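Local coordinates for ESX-1 secretion system protein EccA1 (Mycobacterium tuberculosis, PDB 4F3V) that probably hydrolyses ATP to power export of ESX-1 virulence factors such as EsxA and EsxB, and is represented here by its TPR-type N-terminal domain, at residues 192-197 with 212-217; 206-211 with 238-243; 218-223 with 251-256; 149-154 with 181-186. All coordinates share one frame; numbering follows the deposited sequence.

Interaction 1 (192-197 with 212-217); sequences RRLTEA and WYLAMA. With SO4 (sulfate ion), chain E.
Leu194 and Leu214 mark the closest backbone approach, their CA atoms 7.0 Å apart, where the axes of 192-197 and 212-217 pass at 10.0 Å and run roughly antiparallel, 151° between their directions. This is the packing of consecutive helices, 187-198 and 207-221, in the helical tetratricopeptide-repeat (TPR) array of the EccA1 N-terminal domain. The contact is small, 178 Å² in all, and apolar. Leu194 carries it with two parts of its side chain. Its CD1 branch reaches the partner helix at Tyr213 CB (3.6 Å), close to the backbone N of Leu214, while its CB meets Leu214 CG at 4.0 Å. Of the Tyr213 side chain, CB does the touching; its ring leads away toward Val179 and Asn183 of helix 167-183. The Leu214 side chain leaves its helix to one side, and its branched end comes nearer the partner, its CD2 touching both Leu194 CB and Thr195 OG1. The Thr195 hydroxyl is satisfied within its own helix by the carbonyl of Glu191. On the far side of helix 187-198, Arg192 and Arg193 converge on a sulfate ion, probably from the crystallisation liquor. The Arg192 chain is extended as far as CD and bends at chi3 (56°), which brings its NH1 3.1 Å from sulfate O1. Arg193 NH1 gives the straighter bond, 2.8 Å to sulfate O2 at 176°, with that oxygen at the edge of its guanidinium.

Interaction 2 (206-211 with 238-243); sequences CARAIA and HPEPKV
Arg208 lies across one face of the His238 ring and then turns to meet Glu240, so two differently oriented contacts share one side chain. The first is a CH-pi contact: CG of Arg208 stands 3.9 Å from the centroid of the His238 ring, 24° off its normal. Ala207 CB adds a lighter touch, 4.0 Å from NE2 of that ring. The Arg208 chain then bends at chi3 (64°), and its NH2 forms a salt bridge with Glu240 OE1 at 2.7 Å. The two flat groups are almost perpendicular, 82° apart: the oxygen lies in the guanidinium plane, whereas the nitrogen comes from above the carboxylate plane. A water completes the grip, accepting from Arg208 NE and donating to Glu240 OE1 and to the His238 carbonyl O. This surface contact joins the first turn of helix 207-221 to the linker between helices 224-237 and 241-248; Ala211 and Val243 both pack on Leu234 of helix 224-237, which connects the two segments.

Interaction 3 (218-223 with 251-256); sequences RRSQGN and SYRLKT
Direct hydrogen bonding between 218-223 and 251-256 rests on one link, from Arg219 NH1 to the Tyr252 carbonyl O, 2.9 Å long at 157°. The acceptor sits at the edge of the guanidinium, and the donor lies in the carbonyl plane on a lone pair. With CG anti to the backbone N (chi1 175°) and a bend at chi3, the Arg219 chain sweeps toward the loop, and its NH1 also comes 3.7 Å from Tyr252 CB. Its NH2 forms a salt bridge with Glu224 and a hydrogen bond to the Ala246 carbonyl.

Water supplies the second kind of link. Ser220 OG holds two waters at 2.6 Å each; one accepts from Leu254 N, and the other donates to Leu254 O, so a single hydroxyl is bridged to both backbone polar groups of one residue.

Helix 207-221 ends here in a Schellman motif, with Gly222 at positive phi (101°) and Asn223 N bonded to Arg218 O; Asn223 then serves as N-cap of the next helix in the repeat array, 224-237.

Packing makes up the rest. The extended Arg253 side chain lies across the last turn of the helix, one face of its guanidinium over the Arg219 carbonyl O, 3.5 Å from NH1. That same NH1 is 3.6 Å from Ser220 CA.

Interaction 4 (149-154 with 181-186); sequences ERWTDV and AANLAL. With SO4 (sulfate ion), chain F.
Trp151 and Asn183 form the tight part of this contact, with the amide of Asn183 stacked on the indole and the two planes only 5° apart. Asn183 CB stands 3.4 Å from the centroid of the five-membered ring, 14° off its normal, a CH-pi contact; farther out, ND2 lies 3.4 Å from Trp151 CZ2. That amide nitrogen hydrogen-bonds to the Val179 carbonyl, which helps to fix the rotation of the amide. Glu149 CA covers the opposite face of the indole. Packing is looser beside it: Leu184 CG is 3.9 Å from Trp151 CB, and Thr152 CG2 meets Leu184 CD1 at 4.1 Å. On the more exposed side, away from the partner segment, Arg150 forms a salt bridge with Asp153, NE and NH2 both meeting OD2 side-on, and its NH1 hydrogen-bonds to O2 of a sulfate, probably from the crystallisation liquor. The contact joins the start of helix 151-158 to the Schellman-terminated end of helix 167-183, with Val154 packing on Tyr145 of helix 134-147 and Ala181 touching helix 187-198.

Overall arrangement
Following the chain from its N terminus, interaction 4 closes over 26 intervening residues, largely helical, joining the start of helix 151-158 to the end of helix 167-183. Interaction 1 follows in series, spanning 14 residues between helices 187-198 and 207-221; interactions 1, 2 and 3 share the latter. Interaction 2 encloses 26 residues and interaction 3 encloses 27, both including helix 224-237. Interaction 2 crosses interactions 1 and 3, which are themselves in series, and none nests. Tyr213 touches Asn183, joining interactions 1 and 4; Trp212 of interaction 1 meets Lys242 of interaction 2 and Tyr252 of interaction 3; Thr256 packs on Asn183, bringing loop 251-256 back to the end of helix 167-183.

Interaction 1 (192-197 with 212-217)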
loop_
_atom_site.group_PDB
_atom_site.type_symbol
_atom_site.label_atom_id
_atom_site.label_comp_id
_atom_site.label_asym_id
_atom_site.label_seq_id
_atom_site.Cartn_x
_atom_site.Cartn_y
_atom_site.Cartn_z
ATOM N N ARG A 192 18.412 -12.538 -7.388
ATOM C CA ARG A 192 19.298 -11.367 -7.481
ATOM C C ARG A 192 18.570 -10.073 -7.001
ATOM O O ARG A 192 19.056 -9.353 -6.133
ATOM C CB ARG A 192 19.799 -11.165 -8.926
ATOM C CG ARG A 192 20.755 -9.978 -9.084
ATOM C CD ARG A 192 21.251 -9.749 -10.511
ATOM N NE ARG A 192 20.158 -9.584 -11.480
ATOM C CZ ARG A 192 19.548 -8.436 -11.808
ATOM N NH1 ARG A 192 19.883 -7.270 -11.247
ATOM N NH2 ARG A 192 18.574 -8.455 -12.711
ATOM N N ARG A 193 17.386 -9.807 -7.538
ATOM C CA ARG A 193 16.690 -8.568 -7.192
ATOM C C ARG A 193 16.237 -8.508 -5.740
ATOM O O ARG A 193 16.324 -7.446 -5.115
ATOM C CB ARG A 193 15.504 -8.310 -8.120
ATOM C CG ARG A 193 15.921 -8.142 -9.557
ATOM C CD ARG A 193 14.736 -7.767 -10.414
ATOM N NE ARG A 193 15.078 -7.679 -11.828
ATOM C CZ ARG A 193 15.750 -6.669 -12.385
ATOM N NH1 ARG A 193 16.185 -5.643 -11.652
ATOM N NH2 ARG A 193 15.992 -6.684 -13.695
ATOM N N LEU A 194 15.745 -9.622 -5.207
ATOM C CA LEU A 194 15.260 -9.651 -3.830
ATOM C C LEU A 194 16.424 -9.546 -2.841
ATOM O O LEU A 194 16.293 -8.893 -1.797
ATOM C CB LEU A 194 14.419 -10.903 -3.563
ATOM C CG LEU A 194 13.052 -10.950 -4.278
ATOM C CD1 LEU A 194 12.391 -12.328 -4.063
ATOM C CD2 LEU A 194 12.149 -9.797 -3.835
ATOM N N THR A 195 17.559 -10.156 -3.186
ATOM C CA THR A 195 18.782 -10.033 -2.380
ATOM C C THR A 195 19.318 -8.595 -2.368
ATOM O O THR A 195 19.615 -8.078 -1.300
ATOM C CB THR A 195 19.862 -11.032 -2.825
ATOM O OG1 THR A 195 19.322 -12.358 -2.728
ATOM C CG2 THR A 195 21.125 -10.901 -1.943
ATOM N N GLU A 196 19.372 -7.936 -3.526
ATOM C CA GLU A 196 19.747 -6.521 -3.577
ATOM C C GLU A 196 18.768 -5.615 -2.820
ATOM O O GLU A 196 19.190 -4.722 -2.060
ATOM C CB GLU A 196 19.914 -6.038 -5.016
ATOM C CG GLU A 196 21.186 -6.585 -5.665
ATOM C CD GLU A 196 21.405 -6.148 -7.115
ATOM O OE1 GLU A 196 20.914 -5.060 -7.492
ATOM O OE2 GLU A 196 22.120 -6.860 -7.868
ATOM N N ALA A 197 17.470 -5.840 -3.012
ATOM C CA ALA A 197 16.461 -5.027 -2.338
ATOM C C ALA A 197 16.548 -5.219 -0.811
ATOM O O ALA A 197 16.250 -4.307 -0.034
ATOM C CB ALA A 197 15.065 -5.367 -2.853
ATOM N N TRP A 212 9.836 -14.787 1.797
ATOM C CA TRP A 212 8.875 -15.714 1.218
ATOM C C TRP A 212 9.159 -16.032 -0.216
ATOM O O TRP A 212 9.198 -17.187 -0.609
ATOM C CB TRP A 212 7.455 -15.157 1.326
ATOM C CG TRP A 212 6.431 -16.030 0.674
ATOM C CD1 TRP A 212 5.770 -15.818 -0.542
ATOM C CD2 TRP A 212 5.873 -17.272 1.206
ATOM N NE1 TRP A 212 4.891 -16.834 -0.799
ATOM C CE2 TRP A 212 4.899 -17.741 0.219
ATOM C CE3 TRP A 212 6.082 -18.025 2.367
ATOM C CZ2 TRP A 212 4.182 -18.920 0.403
ATOM C CZ3 TRP A 212 5.354 -19.204 2.541
ATOM C CH2 TRP A 212 4.430 -19.650 1.573
ATOM N N TYR A 213 9.367 -15.005 -1.022
ATOM C CA TYR A 213 9.598 -15.220 -2.444
ATOM C C TYR A 213 10.989 -15.776 -2.735
ATOM O O TYR A 213 11.150 -16.556 -3.681
ATOM C CB TYR A 213 9.252 -13.956 -3.255
ATOM C CG TYR A 213 7.752 -13.807 -3.439
ATOM C CD1 TYR A 213 7.057 -14.612 -4.347
ATOM C CD2 TYR A 213 7.022 -12.901 -2.701
ATOM C CE1 TYR A 213 5.673 -14.508 -4.516
ATOM C CE2 TYR A 213 5.639 -12.786 -2.859
ATOM C CZ TYR A 213 4.977 -13.580 -3.771
ATOM O OH TYR A 213 3.615 -13.463 -3.926
ATOM N N LEU A 214 11.987 -15.407 -1.929
ATOM C CA LEU A 214 13.295 -16.082 -2.026
ATOM C C LEU A 214 13.114 -17.564 -1.743
ATOM O O LEU A 214 13.667 -18.393 -2.464
ATOM C CB LEU A 214 14.343 -15.498 -1.064
ATOM C CG LEU A 214 15.059 -14.187 -1.450
ATOM C CD1 LEU A 214 15.825 -13.596 -0.249
ATOM C CD2 LEU A 214 16.009 -14.442 -2.633
ATOM N N ALA A 215 12.367 -17.907 -0.686
ATOM C CA ALA A 215 12.169 -19.325 -0.313
ATOM C C ALA A 215 11.473 -20.062 -1.427
ATOM O O ALA A 215 11.876 -21.178 -1.807
ATOM C CB ALA A 215 11.388 -19.468 0.991
ATOM N N MET A 216 10.424 -19.454 -1.968
ATOM C CA MET A 216 9.686 -20.074 -3.076
ATOM C C MET A 216 10.564 -20.244 -4.319
ATOM O O MET A 216 10.515 -21.288 -4.971
ATOM C CB MET A 216 8.427 -19.272 -3.410
ATOM C CG MET A 216 7.319 -19.379 -2.368
ATOM S SD MET A 216 6.736 -21.058 -2.031
ATOM C CE MET A 216 7.306 -21.354 -0.365
ATOM N N ALA A 217 11.369 -19.233 -4.650
ATOM C CA ALA A 217 12.289 -19.366 -5.782
ATOM C C ALA A 217 13.279 -20.516 -5.570
ATOM O O ALA A 217 13.543 -21.296 -6.498
ATOM C CB ALA A 217 13.041 -18.083 -6.052
HETATM S S SO4 E . 18.604 -3.774 -13.779
HETATM O O1 SO4 E . 19.459 -4.796 -13.128
HETATM O O2 SO4 E . 17.454 -3.520 -12.890
HETATM O O3 SO4 E . 19.328 -2.497 -13.944
HETATM O O4 SO4 E . 18.173 -4.285 -15.105
#

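Interaction 2 (206-211 with 238-243)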
loop_
_atom_site.group_PDB
_atom_site.type_symbol
_atom_site.label_atom_id
_atom_site.label_comp_id
_atom_site.label_asym_id
_atom_site.label_seq_id
_atom_site.Cartn_x
_atom_site.Cartn_y
_atom_site.Cartn_z
ATOM N N CYS A 206 9.898 -4.643 3.907
ATOM C CA CYS A 206 9.480 -5.654 2.940
ATOM C C CYS A 206 10.058 -7.057 3.282
ATOM O O CYS A 206 10.069 -7.952 2.442
ATOM C CB CYS A 206 9.900 -5.225 1.528
ATOM S SG CYS A 206 9.199 -3.634 0.952
ATOM N N ALA A 207 10.466 -7.247 4.538
ATOM C CA ALA A 207 11.165 -8.469 4.954
ATOM C C ALA A 207 10.366 -9.729 4.665
ATOM O O ALA A 207 10.916 -10.730 4.250
ATOM C CB ALA A 207 11.532 -8.408 6.441
ATOM N N ARG A 208 9.060 -9.670 4.875
ATOM C CA ARG A 208 8.226 -10.853 4.725
ATOM C C ARG A 208 8.115 -11.352 3.274
ATOM O O ARG A 208 8.314 -12.555 3.017
ATOM C CB ARG A 208 6.856 -10.600 5.318
ATOM C CG ARG A 208 6.940 -10.413 6.824
ATOM C CD ARG A 208 5.613 -9.972 7.386
ATOM N NE ARG A 208 4.625 -11.019 7.190
ATOM C CZ ARG A 208 3.314 -10.836 7.077
ATOM N NH1 ARG A 208 2.773 -9.626 7.093
ATOM N NH2 ARG A 208 2.535 -11.899 6.910
ATOM N N ALA A 209 7.815 -10.440 2.345
ATOM C CA ALA A 209 7.750 -10.787 0.924
ATOM C C ALA A 209 9.130 -11.178 0.398
ATOM O O ALA A 209 9.261 -12.100 -0.396
ATOM C CB ALA A 209 7.183 -9.625 0.091
ATOM N N ILE A 210 10.172 -10.484 0.838
ATOM C CA ILE A 210 11.524 -10.791 0.395
ATOM C C ILE A 210 11.856 -12.261 0.751
ATOM O O ILE A 210 12.245 -13.048 -0.126
ATOM C CB ILE A 210 12.571 -9.834 1.006
ATOM C CG1 ILE A 210 12.450 -8.435 0.382
ATOM C CG2 ILE A 210 13.978 -10.381 0.761
ATOM C CD1 ILE A 210 13.289 -7.368 1.081
ATOM N N ALA A 211 11.683 -12.639 2.018
ATOM C CA ALA A 211 12.052 -14.006 2.457
ATOM C C ALA A 211 11.138 -15.068 1.838
ATOM O O ALA A 211 11.602 -16.099 1.386
ATOM C CB ALA A 211 12.038 -14.106 3.980
ATOM N N HIS A 238 8.608 -13.768 11.656
ATOM C CA HIS A 238 7.311 -13.294 11.164
ATOM C C HIS A 238 6.399 -14.478 10.980
ATOM O O HIS A 238 6.011 -14.806 9.855
ATOM C CB HIS A 238 7.493 -12.535 9.850
ATOM C CG HIS A 238 8.412 -11.322 9.954
ATOM N ND1 HIS A 238 8.016 -10.154 10.489
ATOM C CD2 HIS A 238 9.750 -11.142 9.565
ATOM C CE1 HIS A 238 9.036 -9.266 10.445
ATOM N NE2 HIS A 238 10.096 -9.874 9.878
ATOM N N PRO A 239 6.051 -15.156 12.088
ATOM C CA PRO A 239 5.294 -16.399 11.995
ATOM C C PRO A 239 3.914 -16.238 11.370
ATOM O O PRO A 239 3.233 -15.233 11.597
ATOM C CB PRO A 239 5.185 -16.867 13.450
ATOM C CG PRO A 239 5.373 -15.645 14.266
ATOM C CD PRO A 239 6.311 -14.772 13.482
ATOM N N GLU A 240 3.514 -17.244 10.606
ATOM C CA GLU A 240 2.307 -17.181 9.824
ATOM C C GLU A 240 1.869 -18.592 9.494
ATOM O O GLU A 240 2.715 -19.424 9.191
ATOM C CB GLU A 240 2.632 -16.503 8.512
ATOM C CG GLU A 240 1.715 -15.411 8.141
ATOM C CD GLU A 240 1.903 -15.058 6.702
ATOM O OE1 GLU A 240 2.971 -14.525 6.325
ATOM O OE2 GLU A 240 0.961 -15.334 5.961
ATOM N N PRO A 241 0.547 -18.860 9.498
ATOM C CA PRO A 241 0.064 -20.181 9.068
ATOM C C PRO A 241 0.647 -20.708 7.752
ATOM O O PRO A 241 1.049 -21.851 7.694
ATOM C CB PRO A 241 -1.449 -19.972 8.944
ATOM C CG PRO A 241 -1.742 -18.961 10.005
ATOM C CD PRO A 241 -0.550 -18.031 10.036
ATOM N N LYS A 242 0.710 -19.900 6.705
ATOM C CA LYS A 242 1.202 -20.417 5.422
ATOM C C LYS A 242 2.732 -20.714 5.440
ATOM O O LYS A 242 3.222 -21.501 4.616
ATOM C CB LYS A 242 0.809 -19.493 4.262
ATOM C CG LYS A 242 1.911 -18.572 3.767
ATOM C CD LYS A 242 1.413 -17.417 2.908
ATOM C CE LYS A 242 2.482 -16.331 2.871
ATOM N NZ LYS A 242 2.312 -15.301 1.828
ATOM N N VAL A 243 3.473 -20.081 6.357
ATOM C CA VAL A 243 4.901 -20.348 6.493
ATOM C C VAL A 243 5.095 -21.696 7.199
ATOM O O VAL A 243 5.882 -22.531 6.742
ATOM C CB VAL A 243 5.632 -19.211 7.238
ATOM C CG1 VAL A 243 7.103 -19.560 7.428
ATOM C CG2 VAL A 243 5.516 -17.915 6.453
HETATM O O HOH W 1 5.517 -13.823 7.287
#

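Interaction 3 (218-223 with 251-256)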
loop_
_atom_site.group_PDB
_atom_site.type_symbol
_atom_site.label_atom_id
_atom_site.label_comp_id
_atom_site.label_asym_id
_atom_site.label_seq_id
_atom_site.Cartn_x
_atom_site.Cartn_y
_atom_site.Cartn_z
ATOM N N ARG A 218 13.857 -20.596 -4.368
ATOM C CA ARG A 218 14.814 -21.659 -4.084
ATOM C C ARG A 218 14.183 -23.026 -4.181
ATOM O O ARG A 218 14.774 -23.965 -4.747
ATOM C CB ARG A 218 15.433 -21.492 -2.699
ATOM C CG ARG A 218 16.283 -20.252 -2.564
ATOM C CD ARG A 218 17.576 -20.383 -3.326
ATOM N NE ARG A 218 18.296 -19.130 -3.233
ATOM C CZ ARG A 218 19.360 -18.803 -3.959
ATOM N NH1 ARG A 218 19.853 -19.623 -4.870
ATOM N NH2 ARG A 218 19.931 -17.628 -3.755
ATOM N N ARG A 219 12.998 -23.166 -3.606
ATOM C CA ARG A 219 12.312 -24.458 -3.631
ATOM C C ARG A 219 12.019 -24.895 -5.077
ATOM O O ARG A 219 12.254 -26.035 -5.436
ATOM C CB ARG A 219 11.017 -24.404 -2.834
ATOM C CG ARG A 219 10.202 -25.688 -2.936
ATOM C CD ARG A 219 9.107 -25.720 -1.895
ATOM N NE ARG A 219 9.615 -26.114 -0.592
ATOM C CZ ARG A 219 8.916 -26.024 0.533
ATOM N NH1 ARG A 219 7.679 -25.529 0.530
ATOM N NH2 ARG A 219 9.450 -26.436 1.672
ATOM N N SER A 220 11.525 -23.978 -5.913
ATOM C CA SER A 220 11.196 -24.342 -7.302
ATOM C C SER A 220 12.441 -24.685 -8.122
ATOM O O SER A 220 12.376 -25.485 -9.033
ATOM C CB SER A 220 10.405 -23.237 -7.984
ATOM O OG SER A 220 9.120 -23.120 -7.366
ATOM N N GLN A 221 13.585 -24.109 -7.780
ATOM C CA GLN A 221 14.850 -24.534 -8.396
ATOM C C GLN A 221 15.383 -25.866 -7.872
ATOM O O GLN A 221 16.349 -26.397 -8.414
ATOM C CB GLN A 221 15.920 -23.483 -8.169
ATOM C CG GLN A 221 15.669 -22.198 -8.895
ATOM C CD GLN A 221 16.645 -21.136 -8.450
ATOM O OE1 GLN A 221 16.970 -21.019 -7.257
ATOM N NE2 GLN A 221 17.126 -20.369 -9.401
ATOM N N GLY A 222 14.799 -26.377 -6.794
ATOM C CA GLY A 222 15.223 -27.649 -6.220
ATOM C C GLY A 222 16.114 -27.501 -5.001
ATOM O O GLY A 222 16.500 -28.505 -4.398
ATOM N N ASN A 223 16.478 -26.273 -4.648
ATOM C CA ASN A 223 17.408 -26.024 -3.540
ATOM C C ASN A 223 16.621 -26.011 -2.236
ATOM O O ASN A 223 16.361 -24.950 -1.656
ATOM C CB ASN A 223 18.153 -24.697 -3.763
ATOM C CG ASN A 223 19.279 -24.453 -2.749
ATOM O OD1 ASN A 223 19.399 -25.145 -1.724
ATOM N ND2 ASN A 223 20.102 -23.445 -3.032
ATOM N N SER A 251 6.075 -30.117 -1.049
ATOM C CA SER A 251 5.315 -29.937 -2.278
ATOM C C SER A 251 4.572 -28.602 -2.301
ATOM O O SER A 251 3.940 -28.289 -3.285
ATOM C CB SER A 251 4.324 -31.089 -2.495
ATOM O OG SER A 251 3.271 -31.023 -1.550
ATOM N N TYR A 252 4.634 -27.818 -1.224
ATOM C CA TYR A 252 4.048 -26.477 -1.229
ATOM C C TYR A 252 4.887 -25.565 -2.127
ATOM O O TYR A 252 5.998 -25.160 -1.745
ATOM C CB TYR A 252 3.984 -25.917 0.204
ATOM C CG TYR A 252 3.108 -24.697 0.387
ATOM C CD1 TYR A 252 3.387 -23.509 -0.279
ATOM C CD2 TYR A 252 2.011 -24.725 1.258
ATOM C CE1 TYR A 252 2.583 -22.402 -0.091
ATOM C CE2 TYR A 252 1.209 -23.617 1.450
ATOM C CZ TYR A 252 1.503 -22.462 0.766
ATOM O OH TYR A 252 0.725 -21.353 0.951
ATOM N N ARG A 253 4.360 -25.214 -3.301
ATOM C CA ARG A 253 5.105 -24.396 -4.268
ATOM C C ARG A 253 4.309 -23.228 -4.788
ATOM O O ARG A 253 3.084 -23.261 -4.806
ATOM C CB ARG A 253 5.529 -25.220 -5.476
ATOM C CG ARG A 253 6.212 -26.499 -5.096
ATOM C CD ARG A 253 7.049 -27.083 -6.212
ATOM N NE ARG A 253 8.036 -27.999 -5.632
ATOM C CZ ARG A 253 9.248 -28.214 -6.131
ATOM N NH1 ARG A 253 9.632 -27.584 -7.239
ATOM N NH2 ARG A 253 10.079 -29.058 -5.521
ATOM N N LEU A 254 5.038 -22.203 -5.212
ATOM C CA LEU A 254 4.474 -21.053 -5.895
ATOM C C LEU A 254 3.898 -21.476 -7.255
ATOM O O LEU A 254 4.577 -22.142 -8.033
ATOM C CB LEU A 254 5.580 -20.024 -6.105
ATOM C CG LEU A 254 5.189 -18.708 -6.721
ATOM C CD1 LEU A 254 4.163 -18.034 -5.817
ATOM C CD2 LEU A 254 6.437 -17.863 -6.995
ATOM N N LYS A 255 2.654 -21.115 -7.529
ATOM C CA LYS A 255 2.072 -21.364 -8.852
ATOM C C LYS A 255 2.442 -20.175 -9.700
ATOM O O LYS A 255 2.141 -19.055 -9.330
ATOM C CB LYS A 255 0.555 -21.529 -8.770
ATOM C CG LYS A 255 0.149 -22.655 -7.837
ATOM C CD LYS A 255 -1.341 -22.994 -7.901
ATOM C CE LYS A 255 -1.742 -23.884 -6.728
ATOM N NZ LYS A 255 -3.177 -24.272 -6.829
ATOM N N THR A 256 3.160 -20.383 -10.793
ATOM C CA THR A 256 3.671 -19.254 -11.560
ATOM C C THR A 256 2.845 -19.064 -12.819
ATOM O O THR A 256 2.067 -19.924 -13.183
ATOM C CB THR A 256 5.163 -19.423 -11.906
ATOM O OG1 THR A 256 5.328 -20.660 -12.605
ATOM C CG2 THR A 256 6.060 -19.372 -10.630
HETATM O O HOH W 2 7.967 -22.735 -5.043
HETATM O O HOH W 3 7.202 -22.918 -9.046
#

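Interaction 4 (149-154 with 181-186)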
loop_
_atom_site.group_PDB
_atom_site.type_symbol
_atom_site.label_atom_id
_atom_site.label_comp_id
_atom_site.label_asym_id
_atom_site.label_seq_id
_atom_site.Cartn_x
_atom_site.Cartn_y
_atom_site.Cartn_z
ATOM N N GLU A 149 -2.221 -9.499 -9.815
ATOM C CA GLU A 149 -1.232 -10.445 -10.392
ATOM C C GLU A 149 -0.860 -10.123 -11.848
ATOM O O GLU A 149 -0.571 -11.023 -12.668
ATOM C CB GLU A 149 -1.720 -11.892 -10.263
ATOM C CG GLU A 149 -1.984 -12.282 -8.813
ATOM C CD GLU A 149 -2.529 -13.696 -8.624
ATOM O OE1 GLU A 149 -2.274 -14.589 -9.434
ATOM O OE2 GLU A 149 -3.225 -13.919 -7.619
ATOM N N ARG A 150 -0.792 -8.830 -12.148
ATOM C CA ARG A 150 -0.389 -8.368 -13.456
ATOM C C ARG A 150 1.120 -8.093 -13.458
ATOM O O ARG A 150 1.563 -6.940 -13.450
ATOM C CB ARG A 150 -1.217 -7.145 -13.833
ATOM C CG ARG A 150 -2.641 -7.540 -14.194
ATOM C CD ARG A 150 -3.506 -6.325 -14.506
ATOM N NE ARG A 150 -3.099 -5.628 -15.727
ATOM C CZ ARG A 150 -3.882 -4.790 -16.417
ATOM N NH1 ARG A 150 -5.127 -4.525 -16.021
ATOM N NH2 ARG A 150 -3.422 -4.228 -17.520
ATOM N N TRP A 151 1.894 -9.179 -13.420
ATOM C CA TRP A 151 3.318 -9.069 -13.121
ATOM C C TRP A 151 4.110 -8.348 -14.167
ATOM O O TRP A 151 5.027 -7.631 -13.822
ATOM C CB TRP A 151 3.920 -10.440 -12.845
ATOM C CG TRP A 151 3.154 -11.146 -11.752
ATOM C CD1 TRP A 151 2.407 -12.301 -11.858
ATOM C CD2 TRP A 151 2.983 -10.706 -10.359
ATOM N NE1 TRP A 151 1.823 -12.619 -10.649
ATOM C CE2 TRP A 151 2.136 -11.704 -9.711
ATOM C CE3 TRP A 151 3.483 -9.661 -9.605
ATOM C CZ2 TRP A 151 1.779 -11.611 -8.368
ATOM C CZ3 TRP A 151 3.108 -9.563 -8.270
ATOM C CH2 TRP A 151 2.288 -10.536 -7.652
ATOM N N THR A 152 3.777 -8.519 -15.437
ATOM C CA THR A 152 4.485 -7.789 -16.482
ATOM C C THR A 152 4.192 -6.264 -16.400
ATOM O O THR A 152 5.071 -5.464 -16.662
ATOM C CB THR A 152 4.136 -8.337 -17.873
ATOM O OG1 THR A 152 2.707 -8.421 -17.990
ATOM C CG2 THR A 152 4.716 -9.747 -18.047
ATOM N N ASP A 153 2.986 -5.878 -15.971
ATOM C CA ASP A 153 2.656 -4.443 -15.807
ATOM C C ASP A 153 3.407 -3.876 -14.578
ATOM O O ASP A 153 3.883 -2.728 -14.602
ATOM C CB ASP A 153 1.150 -4.244 -15.668
ATOM C CG ASP A 153 0.387 -4.595 -16.940
ATOM O OD1 ASP A 153 0.845 -4.187 -18.023
ATOM O OD2 ASP A 153 -0.686 -5.250 -16.859
ATOM N N VAL A 154 3.554 -4.691 -13.528
ATOM C CA VAL A 154 4.373 -4.309 -12.390
ATOM C C VAL A 154 5.780 -3.963 -12.865
ATOM O O VAL A 154 6.282 -2.882 -12.591
ATOM C CB VAL A 154 4.430 -5.411 -11.310
ATOM C CG1 VAL A 154 5.545 -5.108 -10.302
ATOM C CG2 VAL A 154 3.069 -5.544 -10.605
ATOM N N ALA A 181 9.160 -11.026 -10.926
ATOM C CA ALA A 181 10.037 -12.044 -11.562
ATOM C C ALA A 181 9.781 -13.457 -11.053
ATOM O O ALA A 181 9.634 -14.389 -11.837
ATOM C CB ALA A 181 11.498 -11.702 -11.367
ATOM N N ALA A 182 9.690 -13.606 -9.739
ATOM C CA ALA A 182 9.395 -14.907 -9.124
ATOM C C ALA A 182 8.067 -15.491 -9.605
ATOM O O ALA A 182 7.997 -16.676 -9.950
ATOM C CB ALA A 182 9.413 -14.775 -7.615
ATOM N N ASN A 183 7.040 -14.652 -9.679
ATOM C CA ASN A 183 5.731 -15.094 -10.119
ATOM C C ASN A 183 5.677 -15.458 -11.610
ATOM O O ASN A 183 4.731 -16.101 -12.056
ATOM C CB ASN A 183 4.680 -14.038 -9.762
ATOM C CG ASN A 183 4.216 -14.133 -8.316
ATOM O OD1 ASN A 183 3.437 -15.010 -7.980
ATOM N ND2 ASN A 183 4.678 -13.231 -7.469
ATOM N N LEU A 184 6.673 -14.998 -12.367
ATOM C CA LEU A 184 6.844 -15.349 -13.765
ATOM C C LEU A 184 7.877 -16.492 -13.953
ATOM O O LEU A 184 8.308 -16.773 -15.078
ATOM C CB LEU A 184 7.269 -14.113 -14.569
ATOM C CG LEU A 184 6.237 -12.977 -14.683
ATOM C CD1 LEU A 184 6.884 -11.666 -15.131
ATOM C CD2 LEU A 184 5.081 -13.382 -15.605
ATOM N N ALA A 185 8.253 -17.145 -12.858
ATOM C CA ALA A 185 9.194 -18.264 -12.881
ATOM C C ALA A 185 10.608 -17.878 -13.334
ATOM O O ALA A 185 11.384 -18.734 -13.773
ATOM C CB ALA A 185 8.643 -19.411 -13.739
ATOM N N LEU A 186 10.938 -16.593 -13.184
ATOM C CA LEU A 186 12.265 -16.062 -13.475
ATOM C C LEU A 186 13.026 -16.045 -12.156
ATOM O O LEU A 186 13.322 -14.995 -11.590
ATOM C CB LEU A 186 12.156 -14.662 -14.075
ATOM C CG LEU A 186 11.328 -14.546 -15.362
ATOM C CD1 LEU A 186 11.287 -13.114 -15.859
ATOM C CD2 LEU A 186 11.837 -15.468 -16.457
HETATM S S SO4 F . -6.204 -2.413 -18.606
HETATM O O1 SO4 F . -5.601 -3.076 -19.793
HETATM O O2 SO4 F . -6.935 -3.429 -17.825
HETATM O O3 SO4 F . -5.122 -1.738 -17.820
HETATM O O4 SO4 F . -7.180 -1.391 -19.036
#